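Local coordinates for ATP-dependent DNA ligase (Mycobacterium tuberculosis, PDB 6NHX), which seals DNA strand breaks at the expense of ATP, as the ligase part of an enzyme that probably joins double-strand ends together with Ku, at residues Gln25-Gly30 with Thr122-Arg127; Arg170-Gln175 with Ala181-Asp186; Leu112-Arg117 with Arg128-Thr133. The protein carries 1 engineered substitution. All blocks are in the same frame, centred on the assembly; numbering follows the deposited sequence.

Contact 1: residues Gln25-Gly30 with Thr122-Arg127; sequences QWAFEG and TRYQDR. With ATP (adenosine-5'-triphosphate), chain B.
Tyr124 and Glu29 approach from opposite sides, and the phenol OH reaches one carboxylate oxygen. It donates a hydrogen bond of 2.6 Å to Glu29 OE1. This oxygen takes it on its anti lone pair, the one turned away from OE2. OE1 lies at the edge of the tyrosine ring, in its plane, and the carboxylate and ring planes are only 26° apart. On one flank of the ring, Tyr124 CE2 packs obliquely against Ala27 CB at 3.4 Å. Ala27 and Glu29 both belong to strand 26-31, two residues apart, and both start toward segment 122-127.

The strand is an outer strand of the mixed sheet in the nucleotidyltransferase (adenylation) domain of an ATP-dependent DNA ligase. Glu29 sits in its adenine pocket. CG of Glu29 stands anti to the carbonyl carbon (chi1 -69°), and the chain beyond it is extended, which carries the carboxylate out to the base. Glu29 OE1 also forms a salt bridge with Lys168, and with Tyr124 on the same oxygen the rotation of the carboxylate is probably fixed. OE2 accepts a nearly straight bond of 2.8 Å from ATP N6, with an N-H...O angle of 169°. Gly30 O accepts a second, more bent bond from ATP N6 at 3.0 Å. The exocyclic amine, the mark of adenine, is thus read by two acceptors.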
loop_
_atom_site.group_PDB
_atom_site.type_symbol
_atom_site.label_atom_id
_atom_site.label_comp_id
_atom_site.label_asym_id
_atom_site.label_seq_id
_atom_site.Cartn_x
_atom_site.Cartn_y
_atom_site.Cartn_z
ATOM N N GLN A 25 16.465 -18.167 -9.503
ATOM C CA GLN A 25 15.125 -18.638 -9.195
ATOM C C GLN A 25 14.101 -17.536 -8.966
ATOM O O GLN A 25 12.901 -17.824 -9.030
ATOM C CB GLN A 25 15.142 -19.570 -7.973
ATOM C CG GLN A 25 15.650 -20.972 -8.288
ATOM C CD GLN A 25 17.130 -21.131 -8.008
ATOM O OE1 GLN A 25 17.888 -21.591 -8.863
ATOM N NE2 GLN A 25 17.554 -20.746 -6.806
ATOM N N TRP A 26 14.523 -16.287 -8.730
ATOM C CA TRP A 26 13.616 -15.253 -8.258
ATOM C C TRP A 26 13.744 -13.997 -9.104
ATOM O O TRP A 26 14.857 -13.573 -9.424
ATOM C CB TRP A 26 13.920 -14.884 -6.796
ATOM C CG TRP A 26 13.639 -15.964 -5.838
ATOM C CD1 TRP A 26 14.479 -16.969 -5.495
ATOM C CD2 TRP A 26 12.427 -16.175 -5.111
ATOM N NE1 TRP A 26 13.876 -17.792 -4.583
ATOM C CE2 TRP A 26 12.618 -17.318 -4.314
ATOM C CE3 TRP A 26 11.215 -15.486 -5.023
ATOM C CZ2 TRP A 26 11.633 -17.806 -3.460
ATOM C CZ3 TRP A 26 10.242 -15.964 -4.184
ATOM C CH2 TRP A 26 10.453 -17.114 -3.403
ATOM N N ALA A 27 12.601 -13.394 -9.416
ATOM C CA ALA A 27 12.527 -12.050 -9.974
ATOM C C ALA A 27 12.205 -11.089 -8.841
ATOM O O ALA A 27 11.569 -11.473 -7.856
ATOM C CB ALA A 27 11.438 -11.983 -11.048
ATOM N N PHE A 28 12.646 -9.837 -8.980
ATOM C CA PHE A 28 12.484 -8.842 -7.926
ATOM C C PHE A 28 11.789 -7.612 -8.485
ATOM O O PHE A 28 12.212 -7.058 -9.510
ATOM C CB PHE A 28 13.840 -8.472 -7.336
ATOM C CG PHE A 28 14.559 -9.655 -6.774
ATOM C CD1 PHE A 28 14.122 -10.258 -5.605
ATOM C CD2 PHE A 28 15.634 -10.207 -7.444
ATOM C CE1 PHE A 28 14.767 -11.375 -5.109
ATOM C CE2 PHE A 28 16.267 -11.330 -6.963
ATOM C CZ PHE A 28 15.846 -11.904 -5.779
ATOM N N GLU A 29 10.706 -7.210 -7.828
ATOM C CA GLU A 29 9.951 -6.029 -8.206
ATOM C C GLU A 29 9.980 -5.016 -7.075
ATOM O O GLU A 29 10.109 -5.389 -5.897
ATOM C CB GLU A 29 8.484 -6.398 -8.442
ATOM C CG GLU A 29 8.210 -7.260 -9.668
ATOM C CD GLU A 29 6.722 -7.480 -9.894
ATOM O OE1 GLU A 29 6.367 -8.526 -10.462
ATOM O OE2 GLU A 29 5.915 -6.615 -9.498
ATOM N N GLY A 30 9.842 -3.745 -7.404
ATOM C CA GLY A 30 9.579 -2.753 -6.385
ATOM C C GLY A 30 8.232 -2.970 -5.721
ATOM O O GLY A 30 7.266 -3.431 -6.336
ATOM N N THR A 122 0.593 -20.427 -16.366
ATOM C CA THR A 122 1.828 -20.065 -17.041
ATOM C C THR A 122 2.807 -19.507 -16.008
ATOM O O THR A 122 2.411 -18.777 -15.098
ATOM C CB THR A 122 1.513 -19.017 -18.106
ATOM O OG1 THR A 122 0.660 -19.631 -19.088
ATOM C CG2 THR A 122 2.773 -18.505 -18.774
ATOM N N ARG A 123 4.083 -19.869 -16.136
ATOM C CA ARG A 123 5.078 -19.457 -15.147
ATOM C C ARG A 123 5.260 -17.942 -15.173
ATOM O O ARG A 123 5.188 -17.304 -16.234
ATOM C CB ARG A 123 6.421 -20.098 -15.466
ATOM C CG ARG A 123 6.460 -21.603 -15.287
ATOM C CD ARG A 123 7.634 -22.194 -16.047
ATOM N NE ARG A 123 7.550 -23.647 -16.145
ATOM C CZ ARG A 123 6.970 -24.300 -17.147
ATOM N NH1 ARG A 123 6.415 -23.638 -18.153
ATOM N NH2 ARG A 123 6.944 -25.621 -17.145
ATOM N N TYR A 124 5.532 -17.375 -13.984
ATOM C CA TYR A 124 5.702 -15.935 -13.853
ATOM C C TYR A 124 6.647 -15.382 -14.908
ATOM O O TYR A 124 6.374 -14.345 -15.514
ATOM C CB TYR A 124 6.230 -15.620 -12.447
ATOM C CG TYR A 124 6.661 -14.180 -12.272
ATOM C CD1 TYR A 124 5.767 -13.212 -11.815
ATOM C CD2 TYR A 124 7.956 -13.781 -12.589
ATOM C CE1 TYR A 124 6.149 -11.892 -11.674
ATOM C CE2 TYR A 124 8.354 -12.454 -12.460
ATOM C CZ TYR A 124 7.446 -11.517 -11.988
ATOM O OH TYR A 124 7.849 -10.202 -11.867
ATOM N N GLN A 125 7.781 -16.053 -15.122
ATOM C CA GLN A 125 8.779 -15.535 -16.051
ATOM C C GLN A 125 8.174 -15.329 -17.435
ATOM O O GLN A 125 8.474 -14.341 -18.118
ATOM C CB GLN A 125 9.945 -16.518 -16.119
ATOM C CG GLN A 125 11.018 -16.165 -17.130
ATOM C CD GLN A 125 12.344 -16.808 -16.789
ATOM O OE1 GLN A 125 12.866 -16.617 -15.695
ATOM N NE2 GLN A 125 12.889 -17.585 -17.720
ATOM N N ASP A 126 7.285 -16.234 -17.840
ATOM C CA ASP A 126 6.665 -16.148 -19.160
ATOM C C ASP A 126 5.519 -15.142 -19.183
ATOM O O ASP A 126 5.341 -14.435 -20.180
ATOM C CB ASP A 126 6.177 -17.530 -19.594
ATOM C CG ASP A 126 7.294 -18.549 -19.647
ATOM O OD1 ASP A 126 8.379 -18.196 -20.140
ATOM O OD2 ASP A 126 7.083 -19.702 -19.205
ATOM N N ARG A 127 4.716 -15.072 -18.111
ATOM C CA ARG A 127 3.695 -14.031 -18.041
ATOM C C ARG A 127 4.329 -12.645 -18.139
ATOM O O ARG A 127 3.790 -11.749 -18.804
ATOM C CB ARG A 127 2.883 -14.136 -16.754
ATOM C CG ARG A 127 2.238 -15.498 -16.497
ATOM C CD ARG A 127 1.129 -15.398 -15.446
ATOM N NE ARG A 127 1.589 -14.817 -14.170
ATOM C CZ ARG A 127 2.122 -15.489 -13.154
ATOM N NH1 ARG A 127 2.311 -16.798 -13.233
ATOM N NH2 ARG A 127 2.479 -14.842 -12.056
HETATM P PG ATP B . -1.415 -7.494 2.558
HETATM O O1G ATP B . -0.232 -8.317 2.089
HETATM O O2G ATP B . -2.493 -8.271 3.289
HETATM O O3G ATP B . -1.973 -6.606 1.460
HETATM P PB ATP B . -0.483 -4.946 3.660
HETATM O O1B ATP B . -0.033 -4.506 5.029
HETATM O O2B ATP B . -1.551 -4.183 2.907
HETATM O O3B ATP B . -0.851 -6.515 3.724
HETATM P PA ATP B . 2.320 -4.758 2.945
HETATM O O1A ATP B . 2.786 -5.663 4.044
HETATM O O2A ATP B . 2.473 -3.260 2.951
HETATM O O3A ATP B . 0.777 -5.077 2.689
HETATM O "O5'" ATP B . 2.790 -5.383 1.527
HETATM C "C5'" ATP B . 2.720 -4.606 0.335
HETATM C "C4'" ATP B . 1.314 -4.645 -0.273
HETATM O "O4'" ATP B . 1.396 -4.033 -1.560
HETATM C "C3'" ATP B . 0.781 -6.045 -0.493
HETATM O "O3'" ATP B . -0.642 -5.990 -0.534
HETATM C "C2'" ATP B . 1.286 -6.331 -1.879
HETATM O "O2'" ATP B . 0.538 -7.363 -2.536
HETATM C "C1'" ATP B . 1.119 -4.988 -2.582
HETATM N N9 ATP B . 2.154 -4.763 -3.612
HETATM C C8 ATP B . 2.873 -3.626 -3.790
HETATM N N7 ATP B . 3.715 -3.746 -4.854
HETATM C C5 ATP B . 3.505 -4.973 -5.365
HETATM C C6 ATP B . 4.071 -5.740 -6.466
HETATM N N6 ATP B . 5.046 -5.222 -7.221
HETATM N N1 ATP B . 3.600 -6.979 -6.672
HETATM C C2 ATP B . 2.637 -7.524 -5.919
HETATM N N3 ATP B . 2.080 -6.885 -4.879
HETATM C C4 ATP B . 2.490 -5.637 -4.558
#

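Contact 2: residues Arg170-Gln175 with Ala181-Asp186; sequences RDSRYQ and ASWVKD. With ATP (adenosine-5'-triphosphate), chain B.
Trp183 has CG anti to the carbonyl carbon (chi1 -76°), and Tyr174 has CG anti to the backbone N (chi1 -165°). These torsions swing the two rings together, although neither CB points straight across. Tyr174 CE1 comes within 4.1 Å of Trp183 CH2, and the rings meet at a slant. Ser172 and Ser182 do face each other. Their CB atoms pack at 3.6 Å, and each OG turns aside to a water.

Water 1 donates to Ser172 OG and to Arg173 O and accepts from Trp183 NE1 at 3.0 Å. Water 2 donates to Arg173 O and Gln175 OE1 and accepts from Ser182 OG at 2.8 Å. No direct hydrogen bond joins residues 170-175 to 181-186. The two waters, sharing Arg173 O, make the polar link. Ser172 OG also bonds to Arg169 O, and Tyr174 OH to Asp78 and Met11 N.

The other end of the indole forms part of the ATP pocket. Trp183 CZ3 lies obliquely 3.7 Å from ATP C2, and the ring makes a cation-pi contact with Lys168. Two residues on, in a position consistent with motif V of the covalent nucleotidyltransferases, Lys185 of strand 184-187 extends to the phosphates. NZ bonds to ATP O1A at 2.7 Å and to ATP O1G at 2.8 Å. One ammonium group bridging the alpha and gamma phosphates would offset their negative charge and probably steady the triphosphate.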
loop_
_atom_site.group_PDB
_atom_site.type_symbol
_atom_site.label_atom_id
_atom_site.label_comp_id
_atom_site.label_asym_id
_atom_site.label_seq_id
_atom_site.Cartn_x
_atom_site.Cartn_y
_atom_site.Cartn_z
ATOM N N ARG A 170 10.428 -17.287 -10.337
ATOM C CA ARG A 170 10.318 -17.254 -11.792
ATOM C C ARG A 170 9.439 -18.382 -12.328
ATOM O O ARG A 170 8.798 -18.217 -13.372
ATOM C CB ARG A 170 11.713 -17.297 -12.409
ATOM C CG ARG A 170 12.499 -16.014 -12.159
ATOM C CD ARG A 170 13.914 -16.080 -12.693
ATOM N NE ARG A 170 14.579 -14.780 -12.612
ATOM C CZ ARG A 170 14.373 -13.773 -13.456
ATOM N NH1 ARG A 170 13.520 -13.906 -14.459
ATOM N NH2 ARG A 170 15.019 -12.626 -13.293
ATOM N N ASP A 171 9.398 -19.520 -11.643
ATOM C CA ASP A 171 8.637 -20.679 -12.093
ATOM C C ASP A 171 7.205 -20.717 -11.559
ATOM O O ASP A 171 6.519 -21.724 -11.761
ATOM C CB ASP A 171 9.377 -21.979 -11.729
ATOM C CG ASP A 171 9.507 -22.190 -10.223
ATOM O OD1 ASP A 171 10.245 -23.116 -9.816
ATOM O OD2 ASP A 171 8.879 -21.455 -9.438
ATOM N N SER A 172 6.732 -19.661 -10.889
ATOM C CA SER A 172 5.505 -19.768 -10.108
ATOM C C SER A 172 4.251 -19.473 -10.938
ATOM O O SER A 172 4.229 -18.575 -11.787
ATOM C CB SER A 172 5.546 -18.877 -8.854
ATOM O OG SER A 172 5.736 -17.507 -9.147
ATOM N N ARG A 173 3.197 -20.228 -10.647
ATOM C CA ARG A 173 1.882 -19.984 -11.208
ATOM C C ARG A 173 1.194 -18.850 -10.442
ATOM O O ARG A 173 1.650 -18.402 -9.386
ATOM C CB ARG A 173 1.054 -21.272 -11.208
ATOM C CG ARG A 173 -0.027 -21.372 -10.129
ATOM C CD ARG A 173 -0.681 -22.760 -10.080
ATOM N NE ARG A 173 -1.471 -23.071 -11.275
ATOM C CZ ARG A 173 -2.627 -22.493 -11.605
ATOM N NH1 ARG A 173 -3.156 -21.550 -10.833
ATOM N NH2 ARG A 173 -3.259 -22.863 -12.717
ATOM N N TYR A 174 0.086 -18.365 -10.987
ATOM C CA TYR A 174 -0.723 -17.347 -10.326
ATOM C C TYR A 174 -1.845 -18.038 -9.572
ATOM O O TYR A 174 -2.626 -18.782 -10.169
ATOM C CB TYR A 174 -1.306 -16.362 -11.343
ATOM C CG TYR A 174 -1.827 -15.109 -10.681
ATOM C CD1 TYR A 174 -1.003 -13.999 -10.517
ATOM C CD2 TYR A 174 -3.124 -15.057 -10.160
ATOM C CE1 TYR A 174 -1.469 -12.832 -9.888
ATOM C CE2 TYR A 174 -3.589 -13.908 -9.512
ATOM C CZ TYR A 174 -2.756 -12.804 -9.389
ATOM O OH TYR A 174 -3.215 -11.675 -8.753
ATOM N N GLN A 175 -1.921 -17.800 -8.257
ATOM C CA GLN A 175 -2.889 -18.457 -7.381
ATOM C C GLN A 175 -3.884 -17.438 -6.841
ATOM O O GLN A 175 -3.633 -16.790 -5.814
ATOM C CB GLN A 175 -2.156 -19.171 -6.239
ATOM C CG GLN A 175 -1.148 -20.169 -6.758
ATOM C CD GLN A 175 -0.632 -21.106 -5.693
ATOM O OE1 GLN A 175 0.577 -21.203 -5.475
ATOM N NE2 GLN A 175 -1.541 -21.811 -5.031
ATOM N N ALA A 181 3.980 -18.848 -0.630
ATOM C CA ALA A 181 5.415 -18.811 -0.382
ATOM C C ALA A 181 6.213 -18.414 -1.617
ATOM O O ALA A 181 7.385 -18.040 -1.494
ATOM C CB ALA A 181 5.898 -20.173 0.130
ATOM N N SER A 182 5.604 -18.448 -2.801
ATOM C CA SER A 182 6.290 -18.082 -4.030
ATOM C C SER A 182 6.402 -16.573 -4.225
ATOM O O SER A 182 7.074 -16.135 -5.170
ATOM C CB SER A 182 5.556 -18.706 -5.214
ATOM O OG SER A 182 4.195 -18.302 -5.174
ATOM N N TRP A 183 5.740 -15.772 -3.389
ATOM C CA TRP A 183 5.869 -14.317 -3.406
ATOM C C TRP A 183 6.287 -13.877 -2.014
ATOM O O TRP A 183 5.633 -14.238 -1.034
ATOM C CB TRP A 183 4.529 -13.638 -3.726
ATOM C CG TRP A 183 4.055 -13.641 -5.150
ATOM C CD1 TRP A 183 4.442 -14.469 -6.150
ATOM C CD2 TRP A 183 3.103 -12.741 -5.707
ATOM N NE1 TRP A 183 3.766 -14.148 -7.319
ATOM C CE2 TRP A 183 2.937 -13.089 -7.060
ATOM C CE3 TRP A 183 2.355 -11.684 -5.183
ATOM C CZ2 TRP A 183 2.059 -12.395 -7.911
ATOM C CZ3 TRP A 183 1.487 -10.998 -6.017
ATOM C CH2 TRP A 183 1.350 -11.359 -7.364
ATOM N N VAL A 184 7.364 -13.094 -1.924
ATOM C CA VAL A 184 7.915 -12.687 -0.633
ATOM C C VAL A 184 8.004 -11.167 -0.611
ATOM O O VAL A 184 8.604 -10.566 -1.512
ATOM C CB VAL A 184 9.305 -13.300 -0.414
ATOM C CG1 VAL A 184 9.847 -12.869 0.933
ATOM C CG2 VAL A 184 9.238 -14.829 -0.500
ATOM N N LYS A 185 7.402 -10.536 0.393
ATOM C CA LYS A 185 7.387 -9.086 0.514
ATOM C C LYS A 185 8.291 -8.640 1.658
ATOM O O LYS A 185 8.300 -9.262 2.723
ATOM C CB LYS A 185 5.966 -8.538 0.716
ATOM C CG LYS A 185 5.164 -9.245 1.790
ATOM C CD LYS A 185 3.887 -8.486 2.112
ATOM C CE LYS A 185 3.153 -9.122 3.280
ATOM N NZ LYS A 185 2.017 -8.270 3.756
ATOM N N ASP A 186 9.030 -7.551 1.441
ATOM C CA ASP A 186 10.097 -7.126 2.346
ATOM C C ASP A 186 10.212 -5.611 2.253
ATOM O O ASP A 186 10.394 -5.078 1.161
ATOM C CB ASP A 186 11.400 -7.815 1.901
ATOM C CG ASP A 186 12.536 -7.648 2.873
ATOM O OD1 ASP A 186 12.371 -6.930 3.874
ATOM O OD2 ASP A 186 13.611 -8.233 2.610
HETATM P PG ATP B . -1.415 -7.494 2.558
HETATM O O1G ATP B . -0.232 -8.317 2.089
HETATM O O2G ATP B . -2.493 -8.271 3.289
HETATM O O3G ATP B . -1.973 -6.606 1.460
HETATM P PB ATP B . -0.483 -4.946 3.660
HETATM O O1B ATP B . -0.033 -4.506 5.029
HETATM O O2B ATP B . -1.551 -4.183 2.907
HETATM O O3B ATP B . -0.851 -6.515 3.724
HETATM P PA ATP B . 2.320 -4.758 2.945
HETATM O O1A ATP B . 2.786 -5.663 4.044
HETATM O O2A ATP B . 2.473 -3.260 2.951
HETATM O O3A ATP B . 0.777 -5.077 2.689
HETATM O "O5'" ATP B . 2.790 -5.383 1.527
HETATM C "C5'" ATP B . 2.720 -4.606 0.335
HETATM C "C4'" ATP B . 1.314 -4.645 -0.273
HETATM O "O4'" ATP B . 1.396 -4.033 -1.560
HETATM C "C3'" ATP B . 0.781 -6.045 -0.493
HETATM O "O3'" ATP B . -0.642 -5.990 -0.534
HETATM C "C2'" ATP B . 1.286 -6.331 -1.879
HETATM O "O2'" ATP B . 0.538 -7.363 -2.536
HETATM C "C1'" ATP B . 1.119 -4.988 -2.582
HETATM N N9 ATP B . 2.154 -4.763 -3.612
HETATM C C8 ATP B . 2.873 -3.626 -3.790
HETATM N N7 ATP B . 3.715 -3.746 -4.854
HETATM C C5 ATP B . 3.505 -4.973 -5.365
HETATM C C6 ATP B . 4.071 -5.740 -6.466
HETATM N N6 ATP B . 5.046 -5.222 -7.221
HETATM N N1 ATP B . 3.600 -6.979 -6.672
HETATM C C2 ATP B . 2.637 -7.524 -5.919
HETATM N N3 ATP B . 2.080 -6.885 -4.879
HETATM C C4 ATP B . 2.490 -5.637 -4.558
HETATM O O HOH W 1 3.374 -16.104 -9.597
HETATM O O HOH W 2 2.681 -19.790 -7.053
#

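Contact 3: residues Leu112-Arg117 with Arg128-Thr133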
loop_
_atom_site.group_PDB
_atom_site.type_symbol
_atom_site.label_atom_id
_atom_site.label_comp_id
_atom_site.label_asym_id
_atom_site.label_seq_id
_atom_site.Cartn_x
_atom_site.Cartn_y
_atom_site.Cartn_z
ATOM N N LEU A 112 -2.920 -11.873 -16.549
ATOM C CA LEU A 112 -3.618 -13.112 -16.225
ATOM C C LEU A 112 -4.416 -13.681 -17.383
ATOM O O LEU A 112 -4.814 -14.852 -17.326
ATOM C CB LEU A 112 -4.571 -12.898 -15.041
ATOM C CG LEU A 112 -3.957 -12.227 -13.809
ATOM C CD1 LEU A 112 -4.953 -12.209 -12.663
ATOM C CD2 LEU A 112 -2.643 -12.904 -13.399
ATOM N N TYR A 113 -4.664 -12.893 -18.420
ATOM C CA TYR A 113 -5.418 -13.339 -19.576
ATOM C C TYR A 113 -5.048 -12.405 -20.712
ATOM O O TYR A 113 -4.960 -11.186 -20.515
ATOM C CB TYR A 113 -6.917 -13.257 -19.284
ATOM C CG TYR A 113 -7.802 -13.639 -20.449
ATOM C CD1 TYR A 113 -8.149 -12.709 -21.425
ATOM C CD2 TYR A 113 -8.317 -14.926 -20.563
ATOM C CE1 TYR A 113 -8.949 -13.051 -22.470
ATOM C CE2 TYR A 113 -9.132 -15.279 -21.613
ATOM C CZ TYR A 113 -9.442 -14.333 -22.572
ATOM O OH TYR A 113 -10.252 -14.633 -23.632
ATOM N N LEU A 114 -4.818 -12.986 -21.884
ATOM C CA LEU A 114 -4.441 -12.201 -23.059
ATOM C C LEU A 114 -5.074 -12.833 -24.289
ATOM O O LEU A 114 -4.658 -13.920 -24.710
ATOM C CB LEU A 114 -2.920 -12.161 -23.187
ATOM C CG LEU A 114 -2.308 -11.547 -24.449
ATOM C CD1 LEU A 114 -2.651 -10.092 -24.506
ATOM C CD2 LEU A 114 -0.802 -11.739 -24.456
ATOM N N ASP A 115 -6.082 -12.155 -24.840
ATOM C CA ASP A 115 -6.590 -12.432 -26.191
ATOM C C ASP A 115 -6.883 -13.917 -26.404
ATOM O O ASP A 115 -6.467 -14.529 -27.393
ATOM C CB ASP A 115 -5.650 -11.889 -27.272
ATOM C CG ASP A 115 -5.505 -10.384 -27.202
ATOM O OD1 ASP A 115 -4.378 -9.873 -27.368
ATOM O OD2 ASP A 115 -6.509 -9.705 -26.923
ATOM N N GLY A 116 -7.609 -14.504 -25.452
ATOM C CA GLY A 116 -8.042 -15.881 -25.556
ATOM C C GLY A 116 -7.172 -16.863 -24.819
ATOM O O GLY A 116 -7.495 -18.059 -24.817
ATOM N N ARG A 117 -6.084 -16.410 -24.213
ATOM C CA ARG A 117 -5.189 -17.283 -23.469
ATOM C C ARG A 117 -5.235 -16.905 -21.998
ATOM O O ARG A 117 -4.748 -15.838 -21.603
ATOM C CB ARG A 117 -3.756 -17.202 -23.985
ATOM C CG ARG A 117 -3.569 -17.909 -25.309
ATOM C CD ARG A 117 -2.991 -16.980 -26.328
ATOM N NE ARG A 117 -1.643 -16.571 -25.949
ATOM C CZ ARG A 117 -1.108 -15.397 -26.258
ATOM N NH1 ARG A 117 -1.811 -14.514 -26.952
ATOM N NH2 ARG A 117 0.129 -15.112 -25.875
ATOM N N ARG A 128 5.487 -12.459 -17.493
ATOM C CA ARG A 128 6.161 -11.170 -17.502
ATOM C C ARG A 128 6.584 -10.781 -18.911
ATOM O O ARG A 128 6.411 -9.632 -19.323
ATOM C CB ARG A 128 7.376 -11.215 -16.575
ATOM C CG ARG A 128 7.063 -11.011 -15.119
ATOM C CD ARG A 128 6.519 -9.622 -14.766
ATOM N NE ARG A 128 7.361 -8.522 -15.228
ATOM C CZ ARG A 128 7.337 -7.293 -14.710
ATOM N NH1 ARG A 128 6.526 -7.014 -13.699
ATOM N NH2 ARG A 128 8.115 -6.347 -15.214
ATOM N N LYS A 129 7.161 -11.726 -19.660
ATOM C CA LYS A 129 7.583 -11.413 -21.021
ATOM C C LYS A 129 6.389 -11.019 -21.876
ATOM O O LYS A 129 6.469 -10.081 -22.681
ATOM C CB LYS A 129 8.351 -12.588 -21.634
ATOM C CG LYS A 129 9.680 -12.860 -20.947
ATOM C CD LYS A 129 10.867 -12.611 -21.856
ATOM C CE LYS A 129 12.174 -12.646 -21.070
ATOM N NZ LYS A 129 12.409 -11.381 -20.312
ATOM N N LEU A 130 5.256 -11.699 -21.690
ATOM C CA LEU A 130 4.060 -11.317 -22.438
ATOM C C LEU A 130 3.565 -9.935 -22.031
ATOM O O LEU A 130 3.144 -9.139 -22.879
ATOM C CB LEU A 130 2.949 -12.336 -22.207
ATOM C CG LEU A 130 3.152 -13.724 -22.782
ATOM C CD1 LEU A 130 1.991 -14.608 -22.333
ATOM C CD2 LEU A 130 3.228 -13.676 -24.293
ATOM N N LEU A 131 3.598 -9.640 -20.731
ATOM C CA LEU A 131 3.186 -8.321 -20.257
ATOM C C LEU A 131 4.097 -7.228 -20.804
ATOM O O LEU A 131 3.622 -6.175 -21.254
ATOM C CB LEU A 131 3.219 -8.332 -18.732
ATOM C CG LEU A 131 2.917 -7.031 -17.998
ATOM C CD1 LEU A 131 1.495 -6.563 -18.314
ATOM C CD2 LEU A 131 3.145 -7.215 -16.498
ATOM N N GLU A 132 5.409 -7.471 -20.787
ATOM C CA GLU A 132 6.353 -6.474 -21.275
ATOM C C GLU A 132 6.115 -6.194 -22.749
ATOM O O GLU A 132 6.127 -5.033 -23.179
ATOM C CB GLU A 132 7.788 -6.961 -21.081
ATOM C CG GLU A 132 8.237 -7.178 -19.664
ATOM C CD GLU A 132 9.605 -7.831 -19.614
ATOM O OE1 GLU A 132 10.260 -7.756 -18.556
ATOM O OE2 GLU A 132 10.029 -8.418 -20.638
ATOM N N THR A 133 5.886 -7.249 -23.541
ATOM C CA THR A 133 5.594 -7.075 -24.963
ATOM C C THR A 133 4.338 -6.239 -25.164
ATOM O O THR A 133 4.312 -5.323 -25.995
ATOM C CB THR A 133 5.437 -8.442 -25.648
ATOM O OG1 THR A 133 6.662 -9.173 -25.553
ATOM C CG2 THR A 133 5.059 -8.283 -27.126
#
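Leu130 meets Arg117 and Leu114 across this small contact, which has no hydrogen bond. Both methyl groups of Leu130 lie close to one guanidinium nitrogen. Arg117 NH2 is 3.8 Å from Leu130 CD2 and 4.0 Å from Leu130 CD1. CD2 sits at the edge of the guanidinium, near its plane. Deeper in, Leu114 CD2 packs at 4.4 Å from Leu130 CB.

Two kinks in the Arg117 side chain, one at chi3 (65°), turn the edge of its guanidinium to the leucine. Its backbone is set by a type I' beta turn from Leu114 to Arg117. The ends of the turn pair through Leu114 N to Arg117 O and Arg117 N to Leu114 O, both 2.9 Å. Gly116 has a positive phi of 98° in this turn. Asp115 ties the turn to the start of neighbouring strand 74-82, through His74 N and the side chain of His73 just before it. Just before the turn, Leu112 and Tyr113 form a classic beta bulge opposite Val76.

The contact thus joins a hairpin at the edge of the antiparallel sheet to helix 124-136. Leu130 also touches Leu111 of strand 105-114, while Leu114 reaches Val75 of strand 74-82.

Overall arrangement
From the N terminus, strand 26-31 supplies the first half of contact 1, whose partner 122-127 follows after 91 intervening residues. Within that long loop lies 112-117, the hairpin of contact 3, whose second half, 128-133, follows directly after 122-127 on helix 124-136. Contacts 1 and 3 therefore cross and share that helix. One ties it to the mixed sheet, the other to the antiparallel sheet. Contact 2 comes later in series and closes a short loop around strand 179-180. It adjoins contact 1 through backbone pairing of Arg170 with Gln25 and of Ser172 with Tyr124. It meets contact 3 where Tyr174 packs on Leu112. Contacts 1 and 2 touch ATP, whereas contact 3 lies farther out.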